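Local coordinates for Lmo0740 protein (Listeria monocytogenes, PDB 4RFA) that is probably a Crp-family transcription regulator, with an N-terminal domain related to cyclic nucleotide-binding proteins and a C-terminal winged-helix domain likely to bind DNA, at residues 202-205 / 206-209; 218-221 / 222-225. One frame throughout, in Å; residues are numbered along the deposited sequence.

In the fold
Contact 1 ends helix 194-206 and contact 2 follows strand 218-220, so both hold corners of the C-terminal winged-helix domain, their centres about 11 Å apart. Contact 1 is partly buried: Leu-204 and Phe-209 face helix 150-165, while its glutamates are more exposed, two of them sharing Lys-151 of that helix. Contact 2 is a surface turn with a close pair of aspartates on one side and Leu-224 with Ile-219, its one buried residue, on the other. Backbone bonds of the Schellman motif close contact 1, whereas every bond across contact 2 is weak or less certain. The two meet directly: Phe-209 O lies 2.8 Å from Asp-220 N, a probable hydrogen bond, and the Phe-209 ring packs on Leu-224.

Contact 1. Residues 202-205 / 206-209; sequences TELV and EEEF
Glu-207 runs its extended side chain past the carbonyl oxygen of Glu-203, one turn earlier, as helix 194-206 comes to its end. Its CB lies 3.5 Å from Glu-203 O, and CG comes closer, 3.2 Å from the same oxygen; with CG anti to its own carbonyl carbon and beside its backbone N (chi1 -62°), the chain starts alongside Glu-203 O. CD still lies near that carbonyl. At the tip the two oxygens part: OE1 reaches the Leu-204 methyl CD1 at 4.1 Å, while OE2 stands 4.6 Å from Glu-203 OE1. These like charges share a counterion, since both oxygens form salt bridges with Lys-151 NZ of helix 150-165, which would be expected to offset their repulsion. Besides lying along this side chain, Glu-203 O accepts the Glu-207 backbone N-H.

On the neighbouring flank, the extended Glu-206 brings OE2 to 3.6 Å from the Thr-202 methyl CG2. Thr-202 OG1 is directed elsewhere, bonding to Lys-213 NZ and weakly to Ser-198 O.

Inward, Leu-204 and Phe-209 run side by side and point the same way, with Leu-204 CD2 3.9 Å from Phe-209 CD2. The methyl meets the ring obliquely. Tyr-155 stacks edge-to-face with the Phe-209 ring, and Leu-158 touches both side chains.

Glu-208 turns the backbone through a positive phi of 64°. Its N-H bonds to Val-205 O at 2.9 Å, and the next one, Phe-209 N, bonds to Leu-204 O, also at 2.9 Å. This nested pair is a Schellman motif, here closing what is probably the recognition helix of a Crp-type helix-turn-helix and leading the chain into the wing.

Contact 2. Residues 218-221 / 222-225; sequences RIDK and DSLD
Asp-220 and Asp-222 bring their carboxylates together with the planes 40° apart. Asp-220 OD1 sits over one face of the Asp-222 group, almost straight above CG at 3.5 Å, and is 3.7 Å from Asp-222 OD2. Ser-223 OG lies to one side of the Asp-220 carboxylate plane, above CB rather than over the carboxylate, 3.7 Å from Asp-220 CB; this hydroxyl also makes a weak hydrogen bond with Glu-208 O. From the same side, tilted out of the carboxylate plane, the Asp-222 backbone N approaches Asp-220 OD1 at 3.2 Å in a weak hydrogen bond. The side chain can reach it because Asp-220 CG is anti to the backbone N (chi1 -160°). Two negative groups this near would be expected to disfavour each other, an effect that the backbone N-H may partly offset. Asp-222 OD1 has a weak hydrogen bond of its own, to Asn-173 ND2.

The apolar side of the turn rests on Ile-219 and Leu-224, whose side chains meet at an oblique angle. The branch methyl Ile-219 CG2 touches both methyls of the leucine, 3.9 Å from Leu-224 CD2 and 4.0 Å from Leu-224 CD1. Ala-162 of helix 150-165 packs against both residues, and Phe-209 also touches Leu-224.

Leu-224 N lies 3.0 Å from Lys-221 O, a bond that would close a beta turn, although the nitrogen's position is less sure. A weakly bonded Asx turn at Asp-220 thus leads the chain out of strand 218-220, which pairs with Ile-175 and with residues 209-211 in the probable wing of the winged-helix domain.

Contact 1. Residues 202-205 / 206-209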
# COMPACT_ATOMS: atom_id res chain seq x y z
N THR A 202 20.49 -22.16 1.83
CA THR A 202 20.95 -23.56 1.60
C THR A 202 19.76 -24.48 1.40
O THR A 202 19.72 -25.27 0.43
CB THR A 202 21.81 -24.05 2.76
OG1 THR A 202 22.97 -23.23 2.81
CG2 THR A 202 22.25 -25.50 2.59
N GLU A 203 18.76 -24.34 2.27
CA GLU A 203 17.55 -25.15 2.14
C GLU A 203 16.89 -24.94 0.77
O GLU A 203 16.50 -25.89 0.14
CB GLU A 203 16.58 -24.84 3.26
CG GLU A 203 17.05 -25.29 4.63
CD GLU A 203 16.07 -24.86 5.71
OE1 GLU A 203 14.88 -25.22 5.62
OE2 GLU A 203 16.47 -24.13 6.64
N LEU A 204 16.79 -23.69 0.33
CA LEU A 204 16.16 -23.35 -0.93
C LEU A 204 16.91 -23.95 -2.13
O LEU A 204 16.32 -24.27 -3.15
CB LEU A 204 16.04 -21.82 -1.07
CG LEU A 204 14.62 -21.19 -0.71
CD1 LEU A 204 14.14 -21.60 0.66
CD2 LEU A 204 14.64 -19.67 -0.83
N VAL A 205 18.23 -24.09 -2.02
CA VAL A 205 18.98 -24.76 -3.09
C VAL A 205 18.70 -26.25 -3.01
O VAL A 205 18.40 -26.84 -4.02
CB VAL A 205 20.49 -24.38 -3.16
CG1 VAL A 205 21.11 -24.29 -1.79
CG2 VAL A 205 21.30 -25.37 -4.01
N GLU A 206 18.64 -26.83 -1.81
CA GLU A 206 18.33 -28.26 -1.66
C GLU A 206 16.96 -28.55 -2.22
O GLU A 206 16.77 -29.55 -2.90
CB GLU A 206 18.46 -28.73 -0.20
CG GLU A 206 19.92 -28.60 0.30
CD GLU A 206 20.14 -28.66 1.82
OE1 GLU A 206 19.20 -28.34 2.61
OE2 GLU A 206 21.30 -28.99 2.21
N GLU A 207 16.02 -27.63 -2.02
CA GLU A 207 14.68 -27.81 -2.53
C GLU A 207 14.51 -27.41 -4.00
O GLU A 207 13.40 -27.38 -4.52
CB GLU A 207 13.75 -26.99 -1.66
CG GLU A 207 13.75 -27.46 -0.22
CD GLU A 207 13.04 -26.49 0.70
OE1 GLU A 207 12.66 -25.38 0.25
OE2 GLU A 207 12.84 -26.84 1.88
N GLU A 208 15.61 -27.06 -4.65
CA GLU A 208 15.63 -26.73 -6.08
C GLU A 208 14.83 -25.51 -6.43
O GLU A 208 14.50 -25.31 -7.58
CB GLU A 208 15.25 -27.92 -6.94
CG GLU A 208 16.12 -29.13 -6.62
CD GLU A 208 16.05 -30.25 -7.63
OE1 GLU A 208 15.64 -29.99 -8.78
OE2 GLU A 208 16.45 -31.38 -7.28
N PHE A 209 14.58 -24.64 -5.46
CA PHE A 209 14.01 -23.32 -5.75
C PHE A 209 15.05 -22.40 -6.37
O PHE A 209 14.81 -21.70 -7.36
CB PHE A 209 13.48 -22.70 -4.47
CG PHE A 209 12.71 -21.43 -4.69
CD1 PHE A 209 11.41 -21.46 -5.16
CD2 PHE A 209 13.27 -20.20 -4.40
CE1 PHE A 209 10.69 -20.30 -5.34
CE2 PHE A 209 12.56 -19.02 -4.59
CZ PHE A 209 11.26 -19.06 -5.06

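Contact 2. Residues 218-221 / 222-225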
# COMPACT_ATOMS: atom_id res chain seq x y z
N ARG A 218 19.51 -16.87 -8.82
CA ARG A 218 18.90 -17.47 -10.00
C ARG A 218 17.83 -18.42 -9.50
O ARG A 218 18.11 -19.31 -8.72
CB ARG A 218 19.96 -18.25 -10.78
CG ARG A 218 21.07 -17.39 -11.33
CD ARG A 218 22.27 -18.21 -11.81
NE ARG A 218 23.16 -17.37 -12.60
CZ ARG A 218 23.15 -17.23 -13.93
NH1 ARG A 218 22.30 -17.92 -14.71
NH2 ARG A 218 24.02 -16.41 -14.51
N ILE A 219 16.61 -18.21 -9.95
CA ILE A 219 15.47 -18.88 -9.40
C ILE A 219 14.98 -19.81 -10.48
O ILE A 219 14.83 -19.38 -11.63
CB ILE A 219 14.34 -17.91 -9.02
CG1 ILE A 219 14.78 -17.01 -7.87
CG2 ILE A 219 13.09 -18.66 -8.60
CD1 ILE A 219 14.06 -15.67 -7.88
N ASP A 220 14.73 -21.06 -10.10
CA ASP A 220 14.27 -22.07 -11.05
C ASP A 220 12.92 -21.67 -11.59
O ASP A 220 11.93 -21.68 -10.85
CB ASP A 220 14.13 -23.44 -10.39
CG ASP A 220 14.13 -24.55 -11.39
OD1 ASP A 220 13.53 -24.39 -12.49
OD2 ASP A 220 14.76 -25.58 -11.07
N LYS A 221 12.91 -21.33 -12.87
CA LYS A 221 11.70 -20.93 -13.56
C LYS A 221 10.51 -21.85 -13.20
O LYS A 221 9.45 -21.34 -12.81
CB LYS A 221 11.92 -20.93 -15.07
CG LYS A 221 10.69 -20.55 -15.86
CD LYS A 221 10.24 -19.14 -15.52
CE LYS A 221 9.11 -18.67 -16.42
NZ LYS A 221 8.54 -17.38 -15.95
N ASP A 222 10.71 -23.17 -13.29
CA ASP A 222 9.65 -24.13 -12.91
C ASP A 222 9.03 -23.73 -11.59
O ASP A 222 7.85 -23.34 -11.54
CB ASP A 222 10.17 -25.57 -12.74
CG ASP A 222 10.87 -26.10 -13.96
OD1 ASP A 222 10.81 -25.46 -15.02
OD2 ASP A 222 11.51 -27.17 -13.82
N SER A 223 9.85 -23.79 -10.53
CA SER A 223 9.39 -23.61 -9.15
C SER A 223 8.47 -22.40 -8.98
O SER A 223 7.70 -22.33 -8.03
CB SER A 223 10.59 -23.49 -8.19
OG SER A 223 11.40 -24.66 -8.21
N LEU A 224 8.57 -21.46 -9.92
CA LEU A 224 7.84 -20.21 -9.84
C LEU A 224 6.64 -20.22 -10.78
O LEU A 224 6.73 -20.72 -11.91
CB LEU A 224 8.80 -19.07 -10.23
CG LEU A 224 8.84 -17.80 -9.40
CD1 LEU A 224 9.20 -18.04 -7.95
CD2 LEU A 224 9.87 -16.89 -10.04
N ASP A 225 5.52 -19.66 -10.30
CA ASP A 225 4.28 -19.47 -11.07
C ASP A 225 4.43 -19.60 -12.59
O ASP A 225 4.02 -18.71 -13.33
CB ASP A 225 3.67 -18.10 -10.73
CG ASP A 225 2.94 -18.12 -9.41
OD1 ASP A 225 3.57 -18.38 -8.36
OD2 ASP A 225 1.72 -17.87 -9.43